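PDB 5U1T: separin from Saccharomyces cerevisiae, which is a caspase-like cysteine protease that cleaves the MCD1/SCC1 subunit of cohesin at the onset of anaphase so that sister chromatids can separate. Local coordinates for residues A[573-578]-A[616-621]; A[831-836]-A[861-866]; A[118-123]-A[160-165]. One frame throughout, in Å; residues are numbered along the deposited sequence.

Interaction 1 of 3, residues A[573-578]-A[616-621]; sequences HLTTNL and NFNNFD
Leu578 lays its CD2 methyl over one face of the Phe620 ring in a CH-pi contact. Leu578 CD2 stands 4.0 Å from the centroid of the Phe620 ring, 22° off the normal and shifted toward the rim. The leucine side chain slants across the ring rather than stacking squarely on it, so its stem also takes part: Leu578 CG lies 3.5 Å from Phe620 CE2 and Leu578 CB 3.7 Å from the same carbon. With CG anti to the backbone N (chi1 -172°), the leucine reaches out from the first turn of its helix toward the aromatic ring.

Thr575 enters beside it. Thr575 CB is 4.1 Å from Phe620 CZ in an oblique approach. The side chains of Thr575 and Asn618 come from opposite directions, the Thr575 CG2 methyl meeting the Asn618 carboxamide, so that the threonine offers carbon rather than its hydroxyl. That follows from chi1 of 51°, which places OG1 between the backbone N and the carbonyl carbon and leaves CG2 beside the N.

Both segments are connections in an all-helical array: 573-578 leads from helix 557-572 into helix 578-590, while the segment 616-621 runs from the last turn of helix 602-617 into the start of helix 621-633. Each incoming helix ends in a Schellman motif, with His573 and Asn619 at positive phi. Phe620 follows at once as the N-cap residue of the next helix and the centre of an inverse gamma turn. In 573-578, Leu578 N donates to Thr575 O at 2.8 Å, tying the loop residue to the first residue of the helix.

Leu578 packs further onto Leu611, Tyr614 and Leu615 of helix 602-617, and Leu574 O accepts a hydrogen bond from Tyr614 OH.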
# COMPACT_ATOMS: atom_id res chain seq x y z
N HIS A 573 -12.80 3.50 -10.66
CA HIS A 573 -11.93 2.32 -10.44
C HIS A 573 -11.71 1.48 -11.70
O HIS A 573 -11.99 0.28 -11.71
CB HIS A 573 -12.49 1.46 -9.33
CG HIS A 573 -12.86 2.24 -8.12
ND1 HIS A 573 -14.16 2.35 -7.67
CD2 HIS A 573 -12.11 3.01 -7.30
CE1 HIS A 573 -14.18 3.12 -6.60
NE2 HIS A 573 -12.95 3.52 -6.34
N LEU A 574 -11.18 2.12 -12.73
CA LEU A 574 -10.84 1.48 -13.98
C LEU A 574 -9.53 2.03 -14.54
O LEU A 574 -8.93 2.95 -13.97
CB LEU A 574 -11.95 1.68 -15.00
CG LEU A 574 -13.35 1.25 -14.59
CD1 LEU A 574 -14.29 1.69 -15.67
CD2 LEU A 574 -13.46 -0.24 -14.37
N THR A 575 -9.08 1.47 -15.65
CA THR A 575 -7.81 1.85 -16.24
C THR A 575 -8.02 2.03 -17.72
O THR A 575 -7.07 2.17 -18.50
CB THR A 575 -6.72 0.79 -16.01
OG1 THR A 575 -7.23 -0.48 -16.43
CG2 THR A 575 -6.32 0.74 -14.55
N THR A 576 -9.28 2.05 -18.10
CA THR A 576 -9.73 2.17 -19.47
C THR A 576 -8.91 3.06 -20.31
O THR A 576 -8.54 2.73 -21.41
CB THR A 576 -11.11 2.81 -19.53
OG1 THR A 576 -11.94 2.26 -18.51
CG2 THR A 576 -11.74 2.56 -20.85
N ASN A 577 -8.65 4.23 -19.80
CA ASN A 577 -7.91 5.23 -20.56
C ASN A 577 -6.47 5.45 -20.13
O ASN A 577 -5.80 6.31 -20.68
CB ASN A 577 -8.62 6.57 -20.51
CG ASN A 577 -9.90 6.56 -21.27
OD1 ASN A 577 -9.96 6.07 -22.42
ND2 ASN A 577 -10.96 7.06 -20.65
N LEU A 578 -6.01 4.68 -19.14
CA LEU A 578 -4.70 4.89 -18.54
C LEU A 578 -3.57 4.90 -19.57
O LEU A 578 -2.71 5.80 -19.59
CB LEU A 578 -4.42 3.82 -17.49
CG LEU A 578 -3.17 3.99 -16.63
CD1 LEU A 578 -2.90 5.45 -16.34
CD2 LEU A 578 -3.33 3.24 -15.31
N ASN A 616 2.01 2.63 -11.55
CA ASN A 616 2.66 1.70 -10.65
C ASN A 616 1.70 0.76 -9.92
O ASN A 616 1.95 -0.43 -9.79
CB ASN A 616 3.47 2.50 -9.65
CG ASN A 616 3.98 1.66 -8.53
OD1 ASN A 616 3.24 1.27 -7.63
ND2 ASN A 616 5.28 1.39 -8.56
N PHE A 617 0.60 1.30 -9.43
CA PHE A 617 -0.38 0.49 -8.73
C PHE A 617 -1.06 -0.50 -9.68
O PHE A 617 -1.57 -1.53 -9.24
CB PHE A 617 -1.39 1.42 -8.06
CG PHE A 617 -2.61 0.73 -7.49
CD1 PHE A 617 -3.76 0.55 -8.27
CD2 PHE A 617 -2.65 0.35 -6.17
CE1 PHE A 617 -4.89 -0.03 -7.75
CE2 PHE A 617 -3.79 -0.23 -5.64
CZ PHE A 617 -4.91 -0.44 -6.44
N ASN A 618 -1.05 -0.21 -10.98
CA ASN A 618 -1.64 -1.13 -11.96
C ASN A 618 -0.59 -1.92 -12.72
O ASN A 618 -0.91 -2.65 -13.66
CB ASN A 618 -2.53 -0.38 -12.94
CG ASN A 618 -3.88 -0.07 -12.36
OD1 ASN A 618 -4.25 1.10 -12.19
ND2 ASN A 618 -4.64 -1.11 -12.02
N ASN A 619 0.66 -1.77 -12.28
CA ASN A 619 1.80 -2.48 -12.83
C ASN A 619 1.92 -2.22 -14.34
O ASN A 619 2.06 -3.13 -15.13
CB ASN A 619 1.70 -4.00 -12.54
CG ASN A 619 1.35 -4.31 -11.07
OD1 ASN A 619 2.17 -4.11 -10.16
ND2 ASN A 619 0.13 -4.81 -10.83
N PHE A 620 1.85 -0.96 -14.74
CA PHE A 620 2.04 -0.60 -16.14
C PHE A 620 3.51 -0.31 -16.32
O PHE A 620 3.87 0.73 -16.87
CB PHE A 620 1.20 0.61 -16.54
CG PHE A 620 -0.24 0.32 -16.83
CD1 PHE A 620 -0.91 -0.71 -16.20
CD2 PHE A 620 -0.95 1.10 -17.73
CE1 PHE A 620 -2.26 -0.96 -16.46
CE2 PHE A 620 -2.29 0.85 -17.99
CZ PHE A 620 -2.95 -0.17 -17.36
N ASP A 621 4.35 -1.22 -15.85
CA ASP A 621 5.76 -0.94 -15.61
C ASP A 621 6.54 -0.42 -16.83
O ASP A 621 7.52 0.32 -16.68
CB ASP A 621 6.44 -2.20 -15.04
CG ASP A 621 5.67 -2.81 -13.87
OD1 ASP A 621 5.13 -2.05 -13.02
OD2 ASP A 621 5.58 -4.06 -13.78

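Interaction 2 of 3, residues A[831-836]-A[861-866]; sequences IVYRCL and KAFDYL
Tyr833 presents a face of its ring to the edge of Phe863, in an edge-to-face pair whose centroids are 5.4 Å apart and whose planes make 59°. Phe863 CD1 does the touching, 4.0 Å from Tyr833 CZ and over the rim of the tyrosine ring. Both side chains have CG anti to the backbone N (chi1 175° for Tyr833 and -169° for Phe863), and they run side by side in the same direction, with Phe863 CB and CD1 against the CE1 and CZ side of the tyrosine ring.

The backbones come close where Ala862 fits: Ala862 CB is 4.0 Å from Tyr833 CA and lies at the edge of the tyrosine ring, near its plane. A side chain of one carbon lets the Tyr833 and Ala862 CA atoms approach to 5.2 Å. Leu836, one turn on from Tyr833, adds CD1 at 4.1 Å from Ala862 CB. A type I beta turn from Phe863 to Leu866 brings Leu866 back to the interface. Its side chain meets Tyr833 at about a right angle, with Leu866 CD1 3.8 Å from Tyr833 CB.

The contact is apolar and closes an antiparallel helical hairpin, linking the start of helix 829-845 to the end of helix 849-863. Helix 872-881 covers the aromatic pair: Phe878 stacks with Phe863 and also touches Tyr833, and Leu875 packs on Phe863.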
# COMPACT_ATOMS: atom_id res chain seq x y z
N ILE A 831 -6.44 -5.30 -7.70
CA ILE A 831 -6.36 -5.92 -6.39
C ILE A 831 -7.28 -7.13 -6.32
O ILE A 831 -6.89 -8.18 -5.84
CB ILE A 831 -6.71 -4.94 -5.26
CG1 ILE A 831 -5.76 -3.74 -5.29
CG2 ILE A 831 -6.59 -5.63 -3.92
CD1 ILE A 831 -4.32 -4.07 -4.96
N VAL A 832 -8.49 -6.97 -6.83
CA VAL A 832 -9.44 -8.06 -6.90
C VAL A 832 -8.87 -9.21 -7.72
O VAL A 832 -8.92 -10.37 -7.29
CB VAL A 832 -10.78 -7.58 -7.48
CG1 VAL A 832 -11.71 -8.75 -7.74
CG2 VAL A 832 -11.42 -6.60 -6.53
N TYR A 833 -8.29 -8.91 -8.88
CA TYR A 833 -7.69 -9.96 -9.69
C TYR A 833 -6.58 -10.69 -8.94
O TYR A 833 -6.63 -11.91 -8.80
CB TYR A 833 -7.12 -9.45 -11.01
CG TYR A 833 -6.42 -10.60 -11.72
CD1 TYR A 833 -7.16 -11.68 -12.19
CD2 TYR A 833 -5.03 -10.65 -11.82
CE1 TYR A 833 -6.55 -12.76 -12.77
CE2 TYR A 833 -4.41 -11.74 -12.40
CZ TYR A 833 -5.18 -12.79 -12.88
OH TYR A 833 -4.59 -13.89 -13.47
N ARG A 834 -5.58 -9.95 -8.47
CA ARG A 834 -4.43 -10.56 -7.81
C ARG A 834 -4.84 -11.43 -6.64
O ARG A 834 -4.26 -12.51 -6.43
CB ARG A 834 -3.44 -9.50 -7.33
CG ARG A 834 -2.67 -8.82 -8.41
CD ARG A 834 -1.99 -9.81 -9.32
NE ARG A 834 -1.32 -9.10 -10.40
CZ ARG A 834 -0.06 -8.69 -10.36
NH1 ARG A 834 0.68 -8.93 -9.29
NH2 ARG A 834 0.48 -8.04 -11.40
N CYS A 835 -5.84 -10.99 -5.88
CA CYS A 835 -6.28 -11.77 -4.74
C CYS A 835 -6.97 -13.06 -5.19
O CYS A 835 -6.76 -14.12 -4.60
CB CYS A 835 -7.23 -10.97 -3.86
SG CYS A 835 -6.44 -9.72 -2.86
N LEU A 836 -7.79 -12.96 -6.22
CA LEU A 836 -8.45 -14.15 -6.74
C LEU A 836 -7.44 -15.13 -7.35
O LEU A 836 -7.66 -16.34 -7.30
CB LEU A 836 -9.50 -13.77 -7.78
CG LEU A 836 -10.78 -13.18 -7.19
CD1 LEU A 836 -11.74 -12.72 -8.29
CD2 LEU A 836 -11.44 -14.19 -6.26
N LYS A 861 -12.69 -13.80 -14.99
CA LYS A 861 -13.58 -12.67 -15.19
C LYS A 861 -12.90 -11.37 -14.80
O LYS A 861 -12.87 -10.42 -15.58
CB LYS A 861 -14.84 -12.85 -14.36
CG LYS A 861 -16.05 -12.15 -14.93
CD LYS A 861 -17.29 -12.99 -14.66
CE LYS A 861 -17.05 -14.46 -15.10
NZ LYS A 861 -17.94 -15.44 -14.37
N ALA A 862 -12.35 -11.34 -13.58
CA ALA A 862 -11.67 -10.18 -13.04
C ALA A 862 -10.59 -9.64 -13.98
O ALA A 862 -10.41 -8.43 -14.07
CB ALA A 862 -11.07 -10.51 -11.69
N PHE A 863 -9.90 -10.53 -14.68
CA PHE A 863 -8.83 -10.17 -15.62
C PHE A 863 -9.30 -9.27 -16.77
O PHE A 863 -8.52 -8.46 -17.30
CB PHE A 863 -8.20 -11.45 -16.21
CG PHE A 863 -6.94 -11.21 -16.98
CD1 PHE A 863 -5.77 -10.90 -16.32
CD2 PHE A 863 -6.93 -11.33 -18.35
CE1 PHE A 863 -4.61 -10.67 -17.03
CE2 PHE A 863 -5.78 -11.10 -19.07
CZ PHE A 863 -4.61 -10.77 -18.41
N ASP A 864 -10.56 -9.42 -17.15
CA ASP A 864 -11.12 -8.60 -18.22
C ASP A 864 -10.95 -7.12 -17.98
O ASP A 864 -10.77 -6.36 -18.92
CB ASP A 864 -12.60 -8.91 -18.40
CG ASP A 864 -12.82 -10.16 -19.20
OD1 ASP A 864 -11.92 -10.49 -20.02
OD2 ASP A 864 -13.87 -10.83 -19.00
N TYR A 865 -10.99 -6.72 -16.71
CA TYR A 865 -10.93 -5.31 -16.33
C TYR A 865 -9.51 -4.80 -16.27
O TYR A 865 -9.25 -3.75 -15.71
CB TYR A 865 -11.60 -5.10 -14.98
CG TYR A 865 -13.07 -5.45 -14.98
CD1 TYR A 865 -13.49 -6.77 -15.12
CD2 TYR A 865 -14.04 -4.47 -14.82
CE1 TYR A 865 -14.82 -7.10 -15.13
CE2 TYR A 865 -15.39 -4.79 -14.81
CZ TYR A 865 -15.77 -6.11 -14.97
OH TYR A 865 -17.10 -6.44 -14.97
N LEU A 866 -8.58 -5.58 -16.82
CA LEU A 866 -7.18 -5.20 -16.78
C LEU A 866 -6.71 -4.92 -18.20
O LEU A 866 -7.33 -5.36 -19.16
CB LEU A 866 -6.34 -6.30 -16.10
CG LEU A 866 -6.64 -6.58 -14.62
CD1 LEU A 866 -5.70 -7.61 -14.01
CD2 LEU A 866 -6.59 -5.30 -13.79

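Interaction 3 of 3, residues A[118-123]-A[160-165]; sequences LADFST and DKRYLL
The loop that follows helix 113-117 is fastened to the short helix 160-163 by a side-on salt bridge between Asp120 and Arg162. The guanidinium grips the carboxylate with two nitrogens, one to each oxygen, and the two planes are only 17° apart. Arg162 NH1 gives the straighter bond, 2.7 Å to Asp120 OD2 at 169°, lying in the guanidinium plane and using the syn lone pair. Arg162 NE reaches Asp120 OD1 at 2.9 Å, also on the syn side but tilted from both planes. The arginine chain is extended from CG to NE, with CG anti to the backbone N (chi1 160°), which carries its head across to the loop. Arg162 NH2 forms salt bridges with Asp384 and Glu380 of helix 365-384, so three acids share this guanidinium. Replacing Arg162 by an alanine is likely to leave Asp120, Asp384 and Glu380 without their shared cation, the loop then held to the short helix by the Leu118 and Phe121 packing and Lys133.

Tyr163 is sandwiched next to it. Leu118 CD2 makes a CH-pi contact over one face, 4.1 Å from the centroid of the Tyr163 ring, and Arg162 CG covers the opposite face. Phe121 turns its ring edge to Arg162 O, which lies in the ring plane 3.5 Å from Phe121 CD1, while Leu164 O approaches the same ring obliquely, 3.6 Å from Phe121 CZ. At that helix end Asp160 O accepts from both Leu164 N and Leu165 N. Lys133 of helix 129-142 adds a polar tie, its NZ hydrogen-bonding Ala119 O in one segment and Tyr163 O in the other.

The arrangement belongs to the helical domain, an array of helices in which a loop between helices is joined to a short helix, here by a bidentate carboxylate-guanidinium pair flanked by apolar and aromatic packing.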
# COMPACT_ATOMS: atom_id res chain seq x y z
N LEU A 118 -5.98 61.73 -14.77
CA LEU A 118 -5.01 61.43 -13.72
C LEU A 118 -4.91 59.91 -13.41
O LEU A 118 -4.43 59.52 -12.35
CB LEU A 118 -5.35 62.21 -12.45
CG LEU A 118 -5.52 63.73 -12.63
CD1 LEU A 118 -5.71 64.44 -11.31
CD2 LEU A 118 -4.34 64.35 -13.35
N ALA A 119 -5.31 59.06 -14.35
CA ALA A 119 -5.12 57.61 -14.17
C ALA A 119 -3.67 57.21 -14.30
O ALA A 119 -2.98 57.63 -15.22
CB ALA A 119 -5.95 56.83 -15.18
N ASP A 120 -3.21 56.38 -13.38
CA ASP A 120 -1.87 55.83 -13.50
C ASP A 120 -1.75 54.83 -14.64
O ASP A 120 -2.73 54.22 -15.06
CB ASP A 120 -1.47 55.17 -12.20
CG ASP A 120 -0.88 56.14 -11.24
OD1 ASP A 120 0.26 56.59 -11.49
OD2 ASP A 120 -1.56 56.47 -10.25
N PHE A 121 -0.53 54.66 -15.14
CA PHE A 121 -0.24 53.57 -16.06
C PHE A 121 -0.24 52.23 -15.33
O PHE A 121 0.24 52.14 -14.20
CB PHE A 121 1.10 53.78 -16.75
CG PHE A 121 1.09 54.84 -17.81
CD1 PHE A 121 1.26 56.18 -17.47
CD2 PHE A 121 0.93 54.51 -19.15
CE1 PHE A 121 1.27 57.17 -18.46
CE2 PHE A 121 0.94 55.49 -20.14
CZ PHE A 121 1.11 56.82 -19.80
N SER A 122 -0.79 51.21 -15.97
CA SER A 122 -0.63 49.83 -15.53
C SER A 122 -0.53 48.94 -16.76
O SER A 122 -0.75 49.40 -17.88
CB SER A 122 -1.80 49.37 -14.66
OG SER A 122 -2.89 49.01 -15.48
N THR A 123 -0.23 47.66 -16.57
CA THR A 123 -0.14 46.76 -17.71
C THR A 123 -1.52 46.65 -18.39
O THR A 123 -1.62 46.35 -19.58
CB THR A 123 0.39 45.34 -17.30
OG1 THR A 123 0.40 44.46 -18.43
CG2 THR A 123 -0.47 44.73 -16.20
N ASP A 160 3.49 65.44 -15.55
CA ASP A 160 3.54 64.76 -16.85
C ASP A 160 4.42 63.51 -16.86
O ASP A 160 4.13 62.56 -17.60
CB ASP A 160 4.03 65.73 -17.92
CG ASP A 160 5.35 66.38 -17.56
OD1 ASP A 160 5.99 65.95 -16.59
OD2 ASP A 160 5.74 67.33 -18.27
N LYS A 161 5.49 63.50 -16.06
CA LYS A 161 6.38 62.35 -15.96
C LYS A 161 5.62 61.09 -15.54
O LYS A 161 5.96 59.97 -15.93
CB LYS A 161 7.51 62.63 -14.98
CG LYS A 161 8.73 63.21 -15.63
CD LYS A 161 9.39 64.24 -14.76
CE LYS A 161 10.60 63.68 -14.03
NZ LYS A 161 11.46 64.78 -13.46
N ARG A 162 4.60 61.29 -14.71
CA ARG A 162 3.86 60.19 -14.16
C ARG A 162 2.61 59.89 -14.97
O ARG A 162 2.32 58.72 -15.25
CB ARG A 162 3.49 60.48 -12.72
CG ARG A 162 2.35 59.65 -12.22
CD ARG A 162 2.06 59.97 -10.78
NE ARG A 162 0.94 59.18 -10.29
CZ ARG A 162 0.42 59.30 -9.08
NH1 ARG A 162 -0.60 58.53 -8.72
NH2 ARG A 162 0.92 60.18 -8.22
N TYR A 163 1.87 60.92 -15.36
CA TYR A 163 0.60 60.64 -16.01
C TYR A 163 0.71 60.43 -17.52
O TYR A 163 -0.19 59.86 -18.13
CB TYR A 163 -0.40 61.76 -15.73
CG TYR A 163 -0.65 61.97 -14.26
CD1 TYR A 163 -1.11 60.92 -13.45
CD2 TYR A 163 -0.44 63.21 -13.67
CE1 TYR A 163 -1.34 61.11 -12.09
CE2 TYR A 163 -0.66 63.41 -12.32
CZ TYR A 163 -1.11 62.36 -11.54
OH TYR A 163 -1.32 62.58 -10.20
N LEU A 164 1.81 60.87 -18.12
CA LEU A 164 1.88 60.95 -19.57
C LEU A 164 3.14 60.36 -20.19
O LEU A 164 3.07 59.54 -21.10
CB LEU A 164 1.77 62.41 -20.02
CG LEU A 164 0.42 62.89 -20.56
CD1 LEU A 164 0.12 62.21 -21.86
CD2 LEU A 164 -0.67 62.61 -19.58
N LEU A 165 4.29 60.81 -19.70
CA LEU A 165 5.57 60.56 -20.35
C LEU A 165 6.16 59.23 -19.91
O LEU A 165 7.26 59.18 -19.36
CB LEU A 165 6.55 61.71 -20.05
CG LEU A 165 6.00 63.11 -20.30
CD1 LEU A 165 7.03 64.17 -19.95
CD2 LEU A 165 5.55 63.28 -21.74

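In the fold
Interactions 1 and 2 are neighbours, their centres 12 Å apart, and they touch: Phe617 CZ packs 3.6 Å from Ile831 CG1, so helix 602-617 and helix 829-845 meet although far apart in sequence. Interaction 3 stands apart near the N-terminal end of the helical region, its centre about 57 Å and 68 Å from those of the other two. Interaction 1 is fully buried and interactions 2 and 3 only partly. Interaction 1 joins two connections between helices, with the helix ends they adjoin, interaction 2 the two arms of one helical hairpin, and interaction 3 a loop to a short helix. Their chemistry differs accordingly: 1 and 2 rest on apolar and aromatic packing, whereas 3 adds a salt bridge.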